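Local coordinates for membrane-bound lytic murein transglycosylase (Agrobacterium tumefaciens, PDB 2PNW), which probably cleaves the glycosidic bonds of peptidoglycan glycan strands without water, leaving 1,6-anhydromuramoyl ends, as other MltA-type lytic transglycosylases do, at residues L183-V188 / T236-L241; A161-C166 / V251-R256; I337-G342 / E347-V352. All coordinates share one frame; numbering follows the deposited sequence.

Interaction 1 of 3, residues L183-V188 / T236-L241; sequences LFFVHV and TIRQWL
Phe185 and Arg238 form the heart of this contact. The guanidinium of Arg238 lies flat on one face of the Phe185 ring, with the two planes 19° apart. Arg238 CZ stands 4.1 Å from the ring centroid, a cation-pi distance. Arg238 NH2 reaches past the rim, 3.4 Å from Phe185 CB. The aliphatic part of the arginine also rests on the ring, with Arg238 CG 3.7 Å from Phe185 CE2. At the ring edge the contact is apolar. Ile237 CG2 meets Phe185 CZ at 4.0 Å, near the ring plane, and Leu241 CD1 comes to 4.3 Å from Phe185 CE2.

Arg238 does not start out aimed at its partner helix. Its chain runs extended from CG to NE, and the turn at the end (chi4 -86°) lays the guanidinium over the ring. The salt bridge from Arg238 NH1 to OD1 of Asp182 holds the group there. Arg238 NH2 adds a weak hydrogen bond to the hydroxyl of Tyr102. Ile217 of helix 217-223 packs on both Ile237 and Leu241.

The axes of the two short helical segments are roughly antiparallel, at 148°, and stay 12.7 Å apart. Long side chains therefore bridge the gap. This is side-chain-mediated packing of two helices within the MltA-specific insert domain, centred on an arginine-aromatic cation-pi stack.

Interaction 2 of 3, residues A161-C166 / V251-R256; sequences AIDEGC and VLWHNR
Trp253 meets Asp163 with the N-H edge of its indole, while Glu164 comes in obliquely near CH2 and CZ3. The indole N-H of Trp253 NE1 points at Asp163 OD2, 2.7 Å away. The bond bends moderately, with an N-H...O angle of 158°. The oxygen sits almost exactly in the indole plane. On the aspartate side the donor arrives at the anti side of OD2, somewhat out of the carboxylate plane. The two planes are turned 46° against each other. The methylene sits beside the same edge, a little off the indole plane, with Asp163 CB 3.9 Å from Trp253 CZ2.

Glu164 approaches differently. Its chain is extended beyond CG, and its carboxylate stands steeply to the indole, with planes 77° apart. Glu164 CG comes to 4.2 Å from Trp253 CH2, and Glu164 OE2 to 4.0 Å from the same carbon. This is a van der Waals touch. The polar partner of Glu164 OE2 is Arg160, one turn back, in a salt bridge.

Both acidic residues lie where helix 159-163 closes in a Schellman motif. Gly165 takes a positive phi. Its N bonds to Ile162 O, and Cys166 N bonds back to Ala161 O. Trp253 lies in the C-terminal region of helix 248-252, so the contact joins the C-terminal regions of two helices at the surface of the MltA-specific insert domain.

Further pairings tie the same two regions together. Trp253 also packs on Arg159 and Arg160, and Arg256 NE forms a salt bridge with Asp158. On the inner side, Leu252 and Asn255 rest against Phe184 of helix 180-189.

Interaction 3 of 3, residues I337-G342 / E347-V352; sequences IFTGSG and ELAGTV
Strand 334-341 runs into helix 343-350 through Gly342 at the N-cap, and the chain folds back so that Thr339 CA and Ala349 CA lie 6.1 Å apart. Thr339 and Ala349 make the closest meeting. Thr339 OG1 comes to 3.5 Å from Ala349 CB, and Thr339 CG2 lies 3.9 Å from that same methyl. With chi1 at 61°, the hydroxyl sits between the backbone N and the carbonyl carbon, while CG2 is anti to the carbonyl carbon. Both branches therefore face the helix. The hydroxyl bonds to the backbone O of Ala345, earlier in the helix, and more weakly to the backbone O of Phe101. Thr339 CG2 also touches Leu348 CB, at 4.5 Å.

This is a strand-turn-helix unit in the 3D domain, which belongs to the double-psi beta-barrel clan. Gly340 and Gly342 both have positive phi, 127° and 94°, consistent with a sharp change of direction between strand and helix.

At the start of the segment, Ile337 CD1 packs at 4.4 Å on CG1 of Val352, in the connection to strand 353-363. There Val352 N bonds to Ala349 O. Ala100 of strand 96-109 lies against both Ala349 and Val352. Leu287, Phe316 and Met320 pack on Ile337.

How the interactions relate
Interactions 1 and 2 lie in the MltA-specific insert domain, and interaction 3 in the 3D domain. Along the chain interaction 1 is nested inside the loop closed by interaction 2, and interaction 3 follows both. Centres of interactions 1 and 2 are about 14 Å apart, and the two touch: Trp240 and Leu241 of helix 234-243 pack on Val251 of the next helix, 248-252. Interaction 3 is also about 14 Å from interaction 1 between centres, but their nearest atoms are about 6 Å apart. Its centre is about 26 Å from that of interaction 2. Strand 96-109 runs beside interactions 1 and 3: its Tyr102 bonds weakly to Arg238 and touches Thr339.

Interaction 1 of 3, residues L183-V188 / T236-L241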
loop_
_atom_site.group_PDB
_atom_site.type_symbol
_atom_site.label_atom_id
_atom_site.label_comp_id
_atom_site.label_asym_id
_atom_site.label_seq_id
_atom_site.Cartn_x
_atom_site.Cartn_y
_atom_site.Cartn_z
ATOM N N LEU A 183 4.908 -15.568 4.592
ATOM C CA LEU A 183 4.217 -15.392 3.308
ATOM C C LEU A 183 2.875 -14.662 3.470
ATOM O O LEU A 183 2.508 -13.803 2.651
ATOM C CB LEU A 183 4.030 -16.737 2.615
ATOM C CG LEU A 183 3.238 -16.694 1.307
ATOM C CD1 LEU A 183 3.881 -15.742 0.273
ATOM C CD2 LEU A 183 3.155 -18.111 0.779
ATOM N N PHE A 184 2.106 -15.023 4.507
ATOM C CA PHE A 184 0.884 -14.266 4.815
ATOM C C PHE A 184 1.133 -12.768 4.922
ATOM O O PHE A 184 0.397 -11.949 4.329
ATOM C CB PHE A 184 0.184 -14.814 6.100
ATOM C CG PHE A 184 -1.169 -14.176 6.364
ATOM C CD1 PHE A 184 -2.328 -14.735 5.832
ATOM C CD2 PHE A 184 -1.267 -13.003 7.106
ATOM C CE1 PHE A 184 -3.591 -14.170 6.093
ATOM C CE2 PHE A 184 -2.530 -12.412 7.360
ATOM C CZ PHE A 184 -3.693 -13.009 6.828
ATOM N N PHE A 185 2.153 -12.373 5.683
ATOM C CA PHE A 185 2.454 -10.950 5.808
ATOM C C PHE A 185 2.910 -10.283 4.497
ATOM O O PHE A 185 2.668 -9.104 4.299
ATOM C CB PHE A 185 3.459 -10.712 6.923
ATOM C CG PHE A 185 2.813 -10.603 8.280
ATOM C CD1 PHE A 185 2.470 -9.355 8.797
ATOM C CD2 PHE A 185 2.517 -11.747 9.019
ATOM C CE1 PHE A 185 1.855 -9.241 10.051
ATOM C CE2 PHE A 185 1.905 -11.650 10.276
ATOM C CZ PHE A 185 1.589 -10.406 10.804
ATOM N N VAL A 186 3.559 -11.045 3.630
ATOM C CA VAL A 186 3.821 -10.580 2.243
ATOM C C VAL A 186 2.503 -10.301 1.474
ATOM O O VAL A 186 2.376 -9.284 0.799
ATOM C CB VAL A 186 4.729 -11.592 1.505
ATOM C CG1 VAL A 186 4.737 -11.343 -0.025
ATOM C CG2 VAL A 186 6.148 -11.526 2.118
ATOM N N HIS A 187 1.511 -11.179 1.586
ATOM C CA HIS A 187 0.184 -10.873 1.018
ATOM C C HIS A 187 -0.351 -9.557 1.566
ATOM O O HIS A 187 -0.896 -8.759 0.811
ATOM C CB HIS A 187 -0.831 -11.990 1.326
ATOM C CG HIS A 187 -0.654 -13.232 0.491
ATOM N ND1 HIS A 187 -1.704 -13.822 -0.181
ATOM C CD2 HIS A 187 0.447 -13.976 0.197
ATOM C CE1 HIS A 187 -1.265 -14.885 -0.837
ATOM N NE2 HIS A 187 0.033 -15.006 -0.617
ATOM N N VAL A 188 -0.200 -9.329 2.876
ATOM C CA VAL A 188 -0.714 -8.107 3.502
ATOM C C VAL A 188 0.019 -6.866 2.991
ATOM O O VAL A 188 -0.621 -5.834 2.685
ATOM C CB VAL A 188 -0.621 -8.194 5.057
ATOM C CG1 VAL A 188 -1.110 -6.909 5.723
ATOM C CG2 VAL A 188 -1.451 -9.381 5.560
ATOM N N THR A 236 3.735 -8.461 17.961
ATOM C CA THR A 236 2.969 -9.286 18.912
ATOM C C THR A 236 2.023 -10.269 18.217
ATOM O O THR A 236 1.758 -11.359 18.726
ATOM C CB THR A 236 2.202 -8.458 19.953
ATOM O OG1 THR A 236 1.149 -7.709 19.321
ATOM C CG2 THR A 236 3.152 -7.480 20.655
ATOM N N ILE A 237 1.518 -9.874 17.047
ATOM C CA ILE A 237 0.700 -10.772 16.236
ATOM C C ILE A 237 1.539 -11.968 15.768
ATOM O O ILE A 237 1.136 -13.125 15.903
ATOM C CB ILE A 237 0.062 -10.028 15.023
ATOM C CG1 ILE A 237 -0.982 -8.987 15.495
ATOM C CG2 ILE A 237 -0.616 -11.036 14.065
ATOM C CD1 ILE A 237 -1.426 -7.985 14.353
ATOM N N ARG A 238 2.734 -11.688 15.246
ATOM C CA ARG A 238 3.634 -12.754 14.813
ATOM C C ARG A 238 4.039 -13.658 16.003
ATOM O O ARG A 238 4.110 -14.877 15.863
ATOM C CB ARG A 238 4.877 -12.151 14.190
ATOM C CG ARG A 238 4.693 -11.616 12.751
ATOM C CD ARG A 238 6.043 -11.001 12.317
ATOM N NE ARG A 238 6.050 -10.397 10.971
ATOM C CZ ARG A 238 6.284 -11.059 9.840
ATOM N NH1 ARG A 238 6.481 -12.366 9.856
ATOM N NH2 ARG A 238 6.343 -10.403 8.682
ATOM N N GLN A 239 4.281 -13.059 17.164
ATOM C CA GLN A 239 4.614 -13.871 18.372
ATOM C C GLN A 239 3.457 -14.813 18.713
ATOM O O GLN A 239 3.672 -15.999 19.006
ATOM C CB GLN A 239 4.930 -12.966 19.577
ATOM C CG GLN A 239 5.490 -13.737 20.821
ATOM C CD GLN A 239 6.769 -14.486 20.504
ATOM O OE1 GLN A 239 7.769 -13.886 20.111
ATOM N NE2 GLN A 239 6.741 -15.800 20.660
ATOM N N TRP A 240 2.235 -14.275 18.719
ATOM C CA TRP A 240 1.043 -15.091 19.063
ATOM C C TRP A 240 0.943 -16.257 18.112
ATOM O O TRP A 240 0.759 -17.402 18.522
ATOM C CB TRP A 240 -0.263 -14.267 19.013
ATOM C CG TRP A 240 -1.439 -15.072 19.532
ATOM C CD1 TRP A 240 -1.909 -15.089 20.828
ATOM C CD2 TRP A 240 -2.261 -15.993 18.796
ATOM N NE1 TRP A 240 -2.973 -15.958 20.933
ATOM C CE2 TRP A 240 -3.199 -16.537 19.712
ATOM C CE3 TRP A 240 -2.283 -16.430 17.458
ATOM C CZ2 TRP A 240 -4.163 -17.472 19.332
ATOM C CZ3 TRP A 240 -3.233 -17.376 17.076
ATOM C CH2 TRP A 240 -4.165 -17.892 18.018
ATOM N N LEU A 241 1.107 -15.980 16.817
ATOM C CA LEU A 241 1.064 -17.025 15.806
ATOM C C LEU A 241 2.205 -18.045 15.969
ATOM O O LEU A 241 2.005 -19.238 15.794
ATOM C CB LEU A 241 1.099 -16.388 14.399
ATOM C CG LEU A 241 -0.200 -15.652 13.999
ATOM C CD1 LEU A 241 0.126 -14.751 12.749
ATOM C CD2 LEU A 241 -1.381 -16.616 13.737
#

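Interaction 2 of 3, residues A161-C166 / V251-R256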
loop_
_atom_site.group_PDB
_atom_site.type_symbol
_atom_site.label_atom_id
_atom_site.label_comp_id
_atom_site.label_asym_id
_atom_site.label_seq_id
_atom_site.Cartn_x
_atom_site.Cartn_y
_atom_site.Cartn_z
ATOM N N ALA A 161 -9.046 -22.623 0.417
ATOM C CA ALA A 161 -9.108 -23.590 -0.681
ATOM C C ALA A 161 -7.779 -23.602 -1.462
ATOM O O ALA A 161 -7.297 -24.647 -1.906
ATOM C CB ALA A 161 -10.270 -23.279 -1.596
ATOM N N ILE A 162 -7.184 -22.429 -1.601
ATOM C CA ILE A 162 -5.887 -22.314 -2.312
ATOM C C ILE A 162 -4.760 -22.956 -1.477
ATOM O O ILE A 162 -3.994 -23.800 -1.987
ATOM C CB ILE A 162 -5.597 -20.862 -2.708
ATOM C CG1 ILE A 162 -6.734 -20.357 -3.646
ATOM C CG2 ILE A 162 -4.198 -20.744 -3.374
ATOM C CD1 ILE A 162 -6.825 -18.802 -3.645
ATOM N N ASP A 163 -4.709 -22.623 -0.190
ATOM C CA ASP A 163 -3.750 -23.242 0.737
ATOM C C ASP A 163 -3.901 -24.767 0.801
ATOM O O ASP A 163 -2.907 -25.470 1.014
ATOM C CB ASP A 163 -3.876 -22.680 2.161
ATOM C CG ASP A 163 -3.284 -21.291 2.306
ATOM O OD1 ASP A 163 -2.631 -20.793 1.351
ATOM O OD2 ASP A 163 -3.408 -20.697 3.410
ATOM N N GLU A 164 -5.120 -25.271 0.612
ATOM C CA GLU A 164 -5.391 -26.725 0.645
ATOM C C GLU A 164 -5.108 -27.412 -0.699
ATOM O O GLU A 164 -5.246 -28.646 -0.828
ATOM C CB GLU A 164 -6.836 -27.002 1.087
ATOM C CG GLU A 164 -7.130 -26.656 2.543
ATOM C CD GLU A 164 -8.617 -26.855 2.893
ATOM O OE1 GLU A 164 -9.505 -26.762 1.997
ATOM O OE2 GLU A 164 -8.889 -27.062 4.078
ATOM N N GLY A 165 -4.719 -26.624 -1.709
ATOM C CA GLY A 165 -4.140 -27.194 -2.939
ATOM C C GLY A 165 -4.896 -27.083 -4.261
ATOM O O GLY A 165 -4.548 -27.774 -5.229
ATOM N N CYS A 166 -5.880 -26.201 -4.371
ATOM C CA CYS A 166 -6.710 -26.251 -5.597
ATOM C C CYS A 166 -5.989 -25.763 -6.868
ATOM O O CYS A 166 -6.508 -25.949 -7.985
ATOM C CB CYS A 166 -8.048 -25.526 -5.410
ATOM S SG CYS A 166 -7.908 -23.741 -5.197
ATOM N N VAL A 251 -6.885 -18.956 11.918
ATOM C CA VAL A 251 -6.771 -17.521 12.005
ATOM C C VAL A 251 -6.439 -16.931 10.619
ATOM O O VAL A 251 -7.070 -15.988 10.198
ATOM C CB VAL A 251 -5.708 -17.115 13.051
ATOM C CG1 VAL A 251 -5.411 -15.597 12.989
ATOM C CG2 VAL A 251 -6.185 -17.522 14.487
ATOM N N LEU A 252 -5.420 -17.460 9.947
ATOM C CA LEU A 252 -5.065 -16.900 8.618
ATOM C C LEU A 252 -6.242 -17.015 7.658
ATOM O O LEU A 252 -6.496 -16.113 6.858
ATOM C CB LEU A 252 -3.870 -17.645 8.025
ATOM C CG LEU A 252 -2.596 -17.546 8.884
ATOM C CD1 LEU A 252 -1.379 -18.028 8.058
ATOM C CD2 LEU A 252 -2.388 -16.109 9.450
ATOM N N TRP A 253 -6.969 -18.124 7.741
ATOM C CA TRP A 253 -8.052 -18.392 6.775
ATOM C C TRP A 253 -9.315 -17.541 6.994
ATOM O O TRP A 253 -10.205 -17.485 6.121
ATOM C CB TRP A 253 -8.373 -19.895 6.768
ATOM C CG TRP A 253 -7.274 -20.761 6.181
ATOM C CD1 TRP A 253 -6.249 -20.360 5.368
ATOM C CD2 TRP A 253 -7.129 -22.178 6.331
ATOM N NE1 TRP A 253 -5.459 -21.425 5.032
ATOM C CE2 TRP A 253 -5.992 -22.562 5.590
ATOM C CE3 TRP A 253 -7.859 -23.172 7.021
ATOM C CZ2 TRP A 253 -5.558 -23.893 5.517
ATOM C CZ3 TRP A 253 -7.433 -24.491 6.941
ATOM C CH2 TRP A 253 -6.289 -24.845 6.194
ATOM N N HIS A 254 -9.378 -16.856 8.146
ATOM C CA HIS A 254 -10.376 -15.798 8.402
ATOM C C HIS A 254 -10.232 -14.711 7.345
ATOM O O HIS A 254 -11.203 -14.063 6.974
ATOM C CB HIS A 254 -10.143 -15.190 9.788
ATOM C CG HIS A 254 -10.985 -13.989 10.087
ATOM N ND1 HIS A 254 -12.352 -14.065 10.245
ATOM C CD2 HIS A 254 -10.644 -12.706 10.346
ATOM C CE1 HIS A 254 -12.824 -12.867 10.555
ATOM N NE2 HIS A 254 -11.804 -12.020 10.612
ATOM N N ASN A 255 -9.003 -14.494 6.884
ATOM C CA ASN A 255 -8.777 -13.591 5.735
ATOM C C ASN A 255 -8.961 -14.369 4.438
ATOM O O ASN A 255 -8.051 -15.053 3.957
ATOM C CB ASN A 255 -7.375 -12.956 5.777
ATOM C CG ASN A 255 -7.126 -12.073 4.550
ATOM O OD1 ASN A 255 -8.063 -11.447 4.049
ATOM N ND2 ASN A 255 -5.895 -12.053 4.052
ATOM N N ARG A 256 -10.162 -14.305 3.881
ATOM C CA ARG A 256 -10.486 -15.096 2.694
ATOM C C ARG A 256 -9.800 -14.557 1.429
ATOM O O ARG A 256 -9.644 -15.298 0.456
ATOM C CB ARG A 256 -12.003 -15.071 2.460
ATOM C CG ARG A 256 -12.741 -15.882 3.515
ATOM C CD ARG A 256 -14.239 -15.876 3.182
ATOM N NE ARG A 256 -14.563 -16.757 2.083
ATOM C CZ ARG A 256 -15.548 -16.549 1.192
ATOM N NH1 ARG A 256 -16.274 -15.439 1.192
ATOM N NH2 ARG A 256 -15.747 -17.463 0.262
#

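Interaction 3 of 3, residues I337-G342 / E347-V352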
loop_
_atom_site.group_PDB
_atom_site.type_symbol
_atom_site.label_atom_id
_atom_site.label_comp_id
_atom_site.label_asym_id
_atom_site.label_seq_id
_atom_site.Cartn_x
_atom_site.Cartn_y
_atom_site.Cartn_z
ATOM N N ILE A 337 2.249 4.532 5.927
ATOM C CA ILE A 337 3.585 5.061 5.608
ATOM C C ILE A 337 4.499 3.925 5.172
ATOM O O ILE A 337 4.664 2.935 5.899
ATOM C CB ILE A 337 4.231 5.747 6.857
ATOM C CG1 ILE A 337 3.425 6.981 7.291
ATOM C CG2 ILE A 337 5.709 6.080 6.611
ATOM C CD1 ILE A 337 3.662 7.360 8.756
ATOM N N PHE A 338 5.084 4.055 3.979
ATOM C CA PHE A 338 6.039 3.071 3.489
ATOM C C PHE A 338 7.408 3.274 4.141
ATOM O O PHE A 338 8.042 4.302 3.935
ATOM C CB PHE A 338 6.200 3.151 1.954
ATOM C CG PHE A 338 7.165 2.118 1.396
ATOM C CD1 PHE A 338 6.859 0.753 1.484
ATOM C CD2 PHE A 338 8.355 2.507 0.764
ATOM C CE1 PHE A 338 7.743 -0.231 0.964
ATOM C CE2 PHE A 338 9.257 1.544 0.242
ATOM C CZ PHE A 338 8.951 0.163 0.353
ATOM N N THR A 339 7.876 2.295 4.922
ATOM C CA THR A 339 9.139 2.478 5.648
ATOM C C THR A 339 10.363 1.975 4.903
ATOM O O THR A 339 11.500 2.283 5.303
ATOM C CB THR A 339 9.128 1.826 7.053
ATOM O OG1 THR A 339 8.926 0.433 6.908
ATOM C CG2 THR A 339 8.050 2.414 7.943
ATOM N N GLY A 340 10.166 1.194 3.843
ATOM C CA GLY A 340 11.299 0.660 3.094
ATOM C C GLY A 340 11.230 -0.847 2.945
ATOM O O GLY A 340 10.152 -1.440 3.070
ATOM N N SER A 341 12.383 -1.460 2.713
ATOM C CA SER A 341 12.487 -2.842 2.323
ATOM C C SER A 341 13.381 -3.598 3.302
ATOM O O SER A 341 14.414 -3.063 3.758
ATOM C CB SER A 341 13.041 -2.961 0.889
ATOM O OG SER A 341 12.228 -2.264 -0.056
ATOM N N GLY A 342 12.962 -4.817 3.648
ATOM C CA GLY A 342 13.765 -5.723 4.475
ATOM C C GLY A 342 13.477 -5.669 5.970
ATOM O O GLY A 342 12.515 -5.066 6.426
ATOM N N GLU A 347 10.587 -3.897 11.152
ATOM C CA GLU A 347 10.561 -3.646 12.591
ATOM C C GLU A 347 10.023 -2.242 12.856
ATOM O O GLU A 347 9.191 -2.055 13.733
ATOM C CB GLU A 347 11.952 -3.859 13.208
ATOM C CG GLU A 347 12.406 -5.331 13.179
ATOM C CD GLU A 347 11.377 -6.275 13.775
ATOM O OE1 GLU A 347 11.137 -6.208 14.994
ATOM O OE2 GLU A 347 10.787 -7.086 13.024
ATOM N N LEU A 348 10.471 -1.276 12.053
ATOM C CA LEU A 348 10.014 0.107 12.162
ATOM C C LEU A 348 8.532 0.246 11.890
ATOM O O LEU A 348 7.809 0.937 12.618
ATOM C CB LEU A 348 10.805 0.993 11.198
ATOM C CG LEU A 348 12.278 1.259 11.530
ATOM C CD1 LEU A 348 12.891 2.046 10.406
ATOM C CD2 LEU A 348 12.416 2.005 12.859
ATOM N N ALA A 349 8.066 -0.426 10.840
ATOM C CA ALA A 349 6.679 -0.325 10.432
ATOM C C ALA A 349 5.725 -0.955 11.446
ATOM O O ALA A 349 4.599 -0.479 11.630
ATOM C CB ALA A 349 6.501 -1.005 9.047
ATOM N N GLY A 350 6.185 -2.032 12.087
ATOM C CA GLY A 350 5.310 -2.925 12.868
ATOM C C GLY A 350 4.576 -2.282 14.036
ATOM O O GLY A 350 3.512 -2.774 14.450
ATOM N N THR A 351 5.132 -1.183 14.554
ATOM C CA THR A 351 4.566 -0.494 15.707
ATOM C C THR A 351 3.903 0.860 15.376
ATOM O O THR A 351 3.392 1.541 16.277
ATOM C CB THR A 351 5.630 -0.302 16.812
ATOM O OG1 THR A 351 6.731 0.469 16.298
ATOM C CG2 THR A 351 6.145 -1.663 17.320
ATOM N N VAL A 352 3.897 1.259 14.100
ATOM C CA VAL A 352 3.288 2.546 13.735
ATOM C C VAL A 352 1.783 2.420 13.840
ATOM O O VAL A 352 1.169 1.555 13.209
ATOM C CB VAL A 352 3.691 3.037 12.294
ATOM C CG1 VAL A 352 2.982 4.366 11.955
ATOM C CG2 VAL A 352 5.191 3.178 12.190
#